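Local atomic coordinates of Lmo0135 protein (Listeria monocytogenes EGD-e, PDB entry 5ISU), a protein that probably binds peptides outside the cell and delivers them to the membrane components of an ABC transporter. Residues T343-N348 with K374-N379; Y260-E265 with S394-G399. All blocks are in the same frame, centred on the assembly; numbering follows the deposited sequence.

Contact 1 (T343-N348 with K374-N379); sequences TVYYLN and KPTDPN
Tyr345 and Tyr346 each lay a ring over the neighbouring strand where strands 341-347 and 370-376 run parallel in a beta-alpha-beta unit, with helix 351-365 as the connection between them. The two rings point to different sides of the sheet. Tyr345 runs alongside Lys374, which lies over one ring face with CB 3.9 Å from the centroid. The next methylene follows the ring outward, Lys374 CG standing 3.6 Å from Tyr345 CZ before the lysine chain bends. Thr376 reaches the same ring obliquely through its methyl group, while Thr343 OG1 lies in plane at the edge. On the other side, Tyr346 CG sits between the backbone N and the carbonyl carbon (chi1 60°). This rotamer brings its ring over Pro375 CA, 3.9 Å from the centroid, and sets Tyr346 CZ 3.6 Å from Pro375 CB. The ring also packs on Gln353 and Ala357 of the connecting helix, and its hydroxyl makes a weak hydrogen bond with Glu354. Thr376 grips Tyr346 O twice. Thr376 N donates to Tyr346 O at 2.8 Å, and Thr376 OG1 adds a 3.2 Å hydrogen bond to the same oxygen from 42° out of the carbonyl plane. The threonine torsion (chi1 66°) serves both of its neighbours, turning the hydroxyl to Tyr346 O and the methyl to the Tyr345 ring. Beyond the pair of tyrosines, Asn348 N donates to Thr376 O, while the Asn348 side chain crosses Pro378 at roughly a right angle. Leu347 CD2 packs against Pro378 CA at the first turn of helix 378-385. That helix is N-capped by Asp377, whose OD1 accepts a weak hydrogen bond from Asn379 N at 3.1 Å.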
ATOM      1  N   THR A 343       4.103 -26.602  -8.929  1.00 71.09           N
ATOM      2  CA  THR A 343       5.167 -25.742  -8.445  1.00 70.12           C
ATOM      3  C   THR A 343       4.640 -24.515  -7.697  1.00 67.69           C
ATOM      4  O   THR A 343       3.658 -23.885  -8.118  1.00 64.31           O
ATOM      5  CB  THR A 343       6.061 -25.263  -9.614  1.00 73.98           C
ATOM      6  OG1 THR A 343       5.255 -24.634 -10.626  1.00 74.61           O
ATOM      7  CG2 THR A 343       6.810 -26.438 -10.239  1.00 77.24           C
ATOM      8  N   VAL A 344       5.279 -24.199  -6.570  1.00 64.76           N
ATOM      9  CA  VAL A 344       4.952 -22.989  -5.812  1.00 61.87           C
ATOM     10  C   VAL A 344       6.178 -22.086  -5.880  1.00 63.67           C
ATOM     11  O   VAL A 344       7.266 -22.463  -5.450  1.00 66.94           O
ATOM     12  CB  VAL A 344       4.514 -23.256  -4.362  1.00 60.52           C
ATOM     13  CG1 VAL A 344       5.520 -24.126  -3.605  1.00 62.54           C
ATOM     14  CG2 VAL A 344       4.266 -21.935  -3.633  1.00 58.24           C
ATOM     15  N   TYR A 345       6.009 -20.918  -6.489  1.00 64.42           N
ATOM     16  CA  TYR A 345       7.100 -19.954  -6.639  1.00 66.65           C
ATOM     17  C   TYR A 345       6.927 -18.851  -5.614  1.00 62.72           C
ATOM     18  O   TYR A 345       5.850 -18.308  -5.467  1.00 57.89           O
ATOM     19  CB  TYR A 345       7.139 -19.372  -8.068  1.00 67.01           C
ATOM     20  CG  TYR A 345       7.889 -20.207  -9.100  1.00 68.85           C
ATOM     21  CD1 TYR A 345       7.361 -21.403  -9.597  1.00 69.69           C
ATOM     22  CD2 TYR A 345       9.111 -19.766  -9.619  1.00 72.12           C
ATOM     23  CE1 TYR A 345       8.049 -22.155 -10.550  1.00 72.92           C
ATOM     24  CE2 TYR A 345       9.806 -20.511 -10.569  1.00 75.43           C
ATOM     25  CZ  TYR A 345       9.276 -21.700 -11.033  1.00 76.26           C
ATOM     26  OH  TYR A 345       9.971 -22.419 -11.990  1.00 82.78           O
ATOM     27  N   TYR A 346       8.010 -18.515  -4.927  1.00 65.64           N
ATOM     28  CA  TYR A 346       7.984 -17.489  -3.899  1.00 62.56           C
ATOM     29  C   TYR A 346       9.375 -16.861  -3.749  1.00 66.42           C
ATOM     30  O   TYR A 346      10.327 -17.269  -4.427  1.00 66.67           O
ATOM     31  CB  TYR A 346       7.481 -18.106  -2.582  1.00 59.16           C
ATOM     32  CG  TYR A 346       8.322 -19.246  -2.059  1.00 59.16           C
ATOM     33  CD1 TYR A 346       8.157 -20.544  -2.544  1.00 59.40           C
ATOM     34  CD2 TYR A 346       9.263 -19.034  -1.058  1.00 59.70           C
ATOM     35  CE1 TYR A 346       8.931 -21.591  -2.070  1.00 61.74           C
ATOM     36  CE2 TYR A 346      10.045 -20.069  -0.574  1.00 62.16           C
ATOM     37  CZ  TYR A 346       9.879 -21.346  -1.078  1.00 63.10           C
ATOM     38  OH  TYR A 346      10.656 -22.361  -0.595  1.00 63.18           O
ATOM     39  N   LEU A 347       9.477 -15.849  -2.891  1.00 65.77           N
ATOM     40  CA  LEU A 347      10.744 -15.152  -2.640  1.00 68.08           C
ATOM     41  C   LEU A 347      11.714 -16.023  -1.821  1.00 68.16           C
ATOM     42  O   LEU A 347      11.328 -16.595  -0.804  1.00 65.61           O
ATOM     43  CB  LEU A 347      10.464 -13.838  -1.902  1.00 67.54           C
ATOM     44  CG  LEU A 347       9.639 -12.798  -2.669  1.00 68.16           C
ATOM     45  CD1 LEU A 347       9.069 -11.730  -1.743  1.00 67.49           C
ATOM     46  CD2 LEU A 347      10.463 -12.161  -3.780  1.00 72.50           C
ATOM     47  N   ASN A 348      12.975 -16.097  -2.249  1.00 70.69           N
ATOM     48  CA  ASN A 348      13.985 -16.912  -1.541  1.00 74.04           C
ATOM     49  C   ASN A 348      14.596 -16.247  -0.295  1.00 73.98           C
ATOM     50  O   ASN A 348      15.455 -16.835   0.354  1.00 74.95           O
ATOM     51  CB  ASN A 348      15.117 -17.344  -2.496  1.00 77.58           C
ATOM     52  CG  ASN A 348      15.973 -16.177  -2.989  1.00 79.86           C
ATOM     53  OD1 ASN A 348      15.714 -15.008  -2.689  1.00 78.87           O
ATOM     54  ND2 ASN A 348      16.995 -16.499  -3.766  1.00 83.18           N
ATOM     55  N   LYS A 374       9.763 -23.946  -5.168  1.00 80.55           N
ATOM     56  CA  LYS A 374      10.690 -23.339  -6.092  1.00 81.59           C
ATOM     57  C   LYS A 374      10.978 -21.916  -5.611  1.00 76.59           C
ATOM     58  O   LYS A 374      10.499 -20.948  -6.185  1.00 76.37           O
ATOM     59  CB  LYS A 374      10.141 -23.404  -7.531  1.00 83.41           C
ATOM     60  CG  LYS A 374      11.218 -23.539  -8.613  1.00 91.42           C
ATOM     61  CD  LYS A 374      12.059 -24.804  -8.397  1.00 94.79           C
ATOM     62  CE  LYS A 374      12.989 -25.136  -9.550  1.00 99.99           C
ATOM     63  NZ  LYS A 374      12.258 -25.626 -10.749  1.00102.47           N
ATOM     64  N   PRO A 375      11.766 -21.794  -4.529  1.00 74.41           N
ATOM     65  CA  PRO A 375      12.123 -20.466  -4.038  1.00 72.99           C
ATOM     66  C   PRO A 375      12.966 -19.759  -5.091  1.00 75.71           C
ATOM     67  O   PRO A 375      13.805 -20.415  -5.731  1.00 79.33           O
ATOM     68  CB  PRO A 375      12.973 -20.767  -2.797  1.00 73.88           C
ATOM     69  CG  PRO A 375      13.568 -22.107  -3.046  1.00 76.11           C
ATOM     70  CD  PRO A 375      12.609 -22.854  -3.933  1.00 76.48           C
ATOM     71  N   THR A 376      12.760 -18.456  -5.286  1.00 74.71           N
ATOM     72  CA  THR A 376      13.526 -17.721  -6.305  1.00 78.00           C
ATOM     73  C   THR A 376      14.001 -16.325  -5.888  1.00 77.69           C
ATOM     74  O   THR A 376      13.507 -15.730  -4.928  1.00 71.80           O
ATOM     75  CB  THR A 376      12.719 -17.551  -7.610  1.00 79.13           C
ATOM     76  OG1 THR A 376      11.595 -16.708  -7.363  1.00 80.57           O
ATOM     77  CG2 THR A 376      12.244 -18.887  -8.154  1.00 80.04           C
ATOM     78  N   ASP A 377      14.974 -15.837  -6.661  1.00 82.05           N
ATOM     79  CA  ASP A 377      15.594 -14.516  -6.522  1.00 84.56           C
ATOM     80  C   ASP A 377      14.527 -13.475  -6.873  1.00 81.13           C
ATOM     81  O   ASP A 377      13.765 -13.697  -7.814  1.00 79.78           O
ATOM     82  CB  ASP A 377      16.800 -14.453  -7.495  1.00 91.17           C
ATOM     83  CG  ASP A 377      17.568 -13.134  -7.444  1.00 94.69           C
ATOM     84  OD1 ASP A 377      17.010 -12.071  -7.801  1.00 92.31           O
ATOM     85  OD2 ASP A 377      18.783 -13.183  -7.145  1.00101.04           O
ATOM     86  N   PRO A 378      14.464 -12.342  -6.131  1.00 80.88           N
ATOM     87  CA  PRO A 378      13.434 -11.305  -6.379  1.00 78.86           C
ATOM     88  C   PRO A 378      13.318 -10.815  -7.826  1.00 81.50           C
ATOM     89  O   PRO A 378      12.219 -10.822  -8.377  1.00 81.41           O
ATOM     90  CB  PRO A 378      13.850 -10.159  -5.453  1.00 77.84           C
ATOM     91  CG  PRO A 378      14.593 -10.826  -4.355  1.00 79.19           C
ATOM     92  CD  PRO A 378      15.328 -11.975  -4.991  1.00 81.75           C
ATOM     93  N   ASN A 379      14.433 -10.411  -8.430  1.00 86.07           N
ATOM     94  CA  ASN A 379      14.414  -9.926  -9.816  1.00 88.53           C
ATOM     95  C   ASN A 379      13.824 -10.988 -10.722  1.00 87.97           C
ATOM     96  O   ASN A 379      12.911 -10.713 -11.500  1.00 89.24           O
ATOM     97  CB  ASN A 379      15.826  -9.596 -10.319  1.00 94.79           C
ATOM     98  CG  ASN A 379      16.532  -8.550  -9.475  1.00 98.03           C
ATOM     99  OD1 ASN A 379      16.039  -8.138  -8.419  1.00 97.25           O
ATOM    100  ND2 ASN A 379      17.713  -8.132  -9.927  1.00102.60           N
TER

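Contact 2 (Y260-E265 with S394-G399); sequences YATFNE and SIALNG
The Tyr260 ring and the Asn398 carboxamide lie side by side with their planes only 9° apart. Contact between them runs through the asparagine methylene, Asn398 CB being 3.8 Å from Tyr260 CZ. The peptide leaving Asn398 approaches the ring obliquely, with Gly399 N 3.6 Å from Tyr260 CE1, and the ring of Tyr400 meets Tyr260 at about 50°. A water bridges the tyrosine to the opposing strand: it lies 2.7 Å from Tyr260 OH and donates to Gly399 O. Asn398 OD1 turns back on its own strand, accepting a weak hydrogen bond from Gly399 N. The second flat ring, Phe263, runs alongside Ile395 and meets its CG1 obliquely from CD1 at 4.0 Å. Ala261 CB touches both Ile395 CG2 and Leu397 CD2 on this same face, opposite to the one that carries Tyr260, Thr262, Ala396 and Asn398.

The backbones form an antiparallel pair. Tyr260 and Asn398 exchange two nearly straight N-H to O bonds, whereas the next hydrogen-bonded pair is uneven: Thr262 N reaches Ala396 O at 2.9 Å, but the return bond from Ala396 N to Thr262 O is long and weak at 3.4 Å. Ala396 O gains a second donor in Thr262 OG1, 3.3 Å away in the carbonyl plane on a lone pair. The threonine places that hydroxyl between its backbone N and carbonyl carbon (chi1 68°). At the strand end Asn264 N donates to Ser394 O, and the buried Asn264 amide is held by Asn423, Asn266 N, Tyr393 O and Asn390 O. Within the mixed sheet of this substrate-binding-protein lobe, Phe263 packs against helix 273-281, Ile395 and Leu397 against helix 351-365, and strand 341-347 pairs with strand 395-400.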
ATOM      1  N   TYR A 260      -1.573 -13.507   0.010  1.00 35.68           N
ATOM      2  CA  TYR A 260      -2.374 -14.480  -0.708  1.00 36.34           C
ATOM      3  C   TYR A 260      -1.582 -15.358  -1.653  1.00 39.03           C
ATOM      4  O   TYR A 260      -0.434 -15.080  -1.956  1.00 40.37           O
ATOM      5  CB  TYR A 260      -3.452 -13.755  -1.504  1.00 36.29           C
ATOM      6  CG  TYR A 260      -2.958 -12.926  -2.662  1.00 35.55           C
ATOM      7  CD1 TYR A 260      -2.321 -11.710  -2.454  1.00 37.74           C
ATOM      8  CD2 TYR A 260      -3.126 -13.351  -3.962  1.00 40.50           C
ATOM      9  CE1 TYR A 260      -1.862 -10.941  -3.504  1.00 39.36           C
ATOM     10  CE2 TYR A 260      -2.692 -12.580  -5.041  1.00 41.34           C
ATOM     11  CZ  TYR A 260      -2.057 -11.377  -4.806  1.00 42.21           C
ATOM     12  OH  TYR A 260      -1.611 -10.611  -5.857  1.00 45.97           O
ATOM     13  N   ALA A 261      -2.224 -16.427  -2.109  1.00 41.35           N
ATOM     14  CA  ALA A 261      -1.663 -17.329  -3.100  1.00 43.48           C
ATOM     15  C   ALA A 261      -2.491 -17.202  -4.373  1.00 44.07           C
ATOM     16  O   ALA A 261      -3.693 -17.109  -4.306  1.00 43.95           O
ATOM     17  CB  ALA A 261      -1.712 -18.746  -2.594  1.00 45.54           C
ATOM     18  N   THR A 262      -1.837 -17.195  -5.525  1.00 46.55           N
ATOM     19  CA  THR A 262      -2.513 -17.109  -6.819  1.00 47.95           C
ATOM     20  C   THR A 262      -2.468 -18.462  -7.489  1.00 46.03           C
ATOM     21  O   THR A 262      -1.491 -19.167  -7.345  1.00 46.08           O
ATOM     22  CB  THR A 262      -1.747 -16.194  -7.785  1.00 52.06           C
ATOM     23  OG1 THR A 262      -0.499 -16.814  -8.124  1.00 60.02           O
ATOM     24  CG2 THR A 262      -1.471 -14.836  -7.185  1.00 51.72           C
ATOM     25  N   PHE A 263      -3.497 -18.814  -8.253  1.00 46.59           N
ATOM     26  CA  PHE A 263      -3.501 -20.084  -9.017  1.00 47.33           C
ATOM     27  C   PHE A 263      -3.335 -19.702 -10.480  1.00 48.10           C
ATOM     28  O   PHE A 263      -4.189 -19.004 -11.025  1.00 45.52           O
ATOM     29  CB  PHE A 263      -4.786 -20.880  -8.804  1.00 47.82           C
ATOM     30  CG  PHE A 263      -5.012 -21.303  -7.367  1.00 45.86           C
ATOM     31  CD1 PHE A 263      -4.177 -22.226  -6.765  1.00 46.61           C
ATOM     32  CD2 PHE A 263      -6.099 -20.827  -6.648  1.00 45.08           C
ATOM     33  CE1 PHE A 263      -4.383 -22.622  -5.453  1.00 46.44           C
ATOM     34  CE2 PHE A 263      -6.319 -21.230  -5.341  1.00 43.34           C
ATOM     35  CZ  PHE A 263      -5.458 -22.128  -4.745  1.00 44.99           C
ATOM     36  N   ASN A 264      -2.226 -20.126 -11.096  1.00 49.94           N
ATOM     37  CA  ASN A 264      -1.920 -19.753 -12.492  1.00 53.86           C
ATOM     38  C   ASN A 264      -2.763 -20.512 -13.513  1.00 56.06           C
ATOM     39  O   ASN A 264      -2.437 -21.645 -13.880  1.00 57.92           O
ATOM     40  CB  ASN A 264      -0.437 -19.986 -12.797  1.00 56.32           C
ATOM     41  CG  ASN A 264       0.015 -19.332 -14.105  1.00 58.81           C
ATOM     42  OD1 ASN A 264      -0.796 -18.831 -14.883  1.00 59.25           O
ATOM     43  ND2 ASN A 264       1.321 -19.311 -14.334  1.00 61.07           N
ATOM     44  N   GLU A 265      -3.820 -19.871 -14.006  1.00 56.53           N
ATOM     45  CA  GLU A 265      -4.694 -20.509 -14.991  1.00 60.68           C
ATOM     46  C   GLU A 265      -4.062 -20.733 -16.379  1.00 62.96           C
ATOM     47  O   GLU A 265      -4.709 -21.302 -17.250  1.00 66.76           O
ATOM     48  CB  GLU A 265      -6.032 -19.781 -15.092  1.00 62.49           C
ATOM     49  CG  GLU A 265      -6.771 -19.795 -13.764  1.00 61.11           C
ATOM     50  CD  GLU A 265      -8.185 -19.241 -13.833  1.00 63.30           C
ATOM     51  OE1 GLU A 265      -8.817 -19.306 -14.908  1.00 63.92           O
ATOM     52  OE2 GLU A 265      -8.686 -18.785 -12.777  1.00 63.80           O
ATOM     53  N   SER A 394       2.743 -22.824 -10.855  1.00 62.02           N
ATOM     54  CA  SER A 394       1.381 -23.291 -10.655  1.00 60.66           C
ATOM     55  C   SER A 394       0.772 -22.327  -9.646  1.00 56.90           C
ATOM     56  O   SER A 394      -0.367 -21.884  -9.780  1.00 56.77           O
ATOM     57  CB  SER A 394       1.363 -24.713 -10.095  1.00 61.43           C
ATOM     58  OG  SER A 394       2.259 -25.550 -10.804  1.00 63.91           O
ATOM     59  N   ILE A 395       1.565 -21.998  -8.635  1.00 56.06           N
ATOM     60  CA  ILE A 395       1.141 -21.109  -7.560  1.00 53.84           C
ATOM     61  C   ILE A 395       2.248 -20.112  -7.266  1.00 54.21           C
ATOM     62  O   ILE A 395       3.439 -20.455  -7.333  1.00 56.02           O
ATOM     63  CB  ILE A 395       0.856 -21.914  -6.270  1.00 53.13           C
ATOM     64  CG1 ILE A 395      -0.229 -22.966  -6.527  1.00 53.27           C
ATOM     65  CG2 ILE A 395       0.454 -20.985  -5.121  1.00 51.87           C
ATOM     66  CD1 ILE A 395      -0.456 -23.912  -5.368  1.00 53.99           C
ATOM     67  N   ALA A 396       1.848 -18.878  -6.966  1.00 52.49           N
ATOM     68  CA  ALA A 396       2.768 -17.820  -6.587  1.00 52.16           C
ATOM     69  C   ALA A 396       2.240 -17.109  -5.328  1.00 51.34           C
ATOM     70  O   ALA A 396       1.060 -16.767  -5.236  1.00 50.64           O
ATOM     71  CB  ALA A 396       2.941 -16.839  -7.721  1.00 53.95           C
ATOM     72  N   LEU A 397       3.113 -16.927  -4.351  1.00 50.27           N
ATOM     73  CA  LEU A 397       2.755 -16.229  -3.128  1.00 50.99           C
ATOM     74  C   LEU A 397       2.989 -14.758  -3.365  1.00 51.19           C
ATOM     75  O   LEU A 397       4.031 -14.371  -3.889  1.00 51.86           O
ATOM     76  CB  LEU A 397       3.593 -16.715  -1.954  1.00 49.35           C
ATOM     77  CG  LEU A 397       3.456 -18.210  -1.711  1.00 50.23           C
ATOM     78  CD1 LEU A 397       4.359 -18.647  -0.576  1.00 51.84           C
ATOM     79  CD2 LEU A 397       2.000 -18.577  -1.432  1.00 49.96           C
ATOM     80  N   ASN A 398       2.026 -13.931  -2.978  1.00 50.62           N
ATOM     81  CA  ASN A 398       2.169 -12.503  -3.194  1.00 50.91           C
ATOM     82  C   ASN A 398       1.425 -11.718  -2.126  1.00 46.64           C
ATOM     83  O   ASN A 398       0.827 -12.290  -1.194  1.00 41.83           O
ATOM     84  CB  ASN A 398       1.623 -12.168  -4.585  1.00 56.39           C
ATOM     85  CG  ASN A 398       2.428 -11.094  -5.297  1.00 62.45           C
ATOM     86  OD1 ASN A 398       3.084 -10.235  -4.679  1.00 62.43           O
ATOM     87  ND2 ASN A 398       2.401 -11.154  -6.615  1.00 66.77           N
ATOM     88  N   GLY A 399       1.465 -10.403  -2.269  1.00 45.26           N
ATOM     89  CA  GLY A 399       0.768  -9.524  -1.347  1.00 43.73           C
ATOM     90  C   GLY A 399       0.557  -8.163  -1.933  1.00 42.30           C
ATOM     91  O   GLY A 399       1.213  -7.805  -2.888  1.00 46.03           O
TER
HETATM   92  O   HOH W   1       0.263  -8.647  -5.526  1.00 55.66           O

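Coming from the N terminus, the chain reaches contact 2 first, at the end of strand 248-263. It then makes a long excursion that includes helices 273-281 and 285-292 before reaching strand 341-347. Contact 1 closes the short loop through helix 351-365 and strand 370-376. After helix 378-385, strand 395-400 returns to close contact 2, so contact 1 is nested inside the larger loop. Strand 341-347 lies between strands 370-376 and 395-400, which makes the two contacts parts of one mixed sheet. They meet directly, with a probable hydrogen bond from Tyr345 N to Ile395 O and packing of Tyr346 on Leu397.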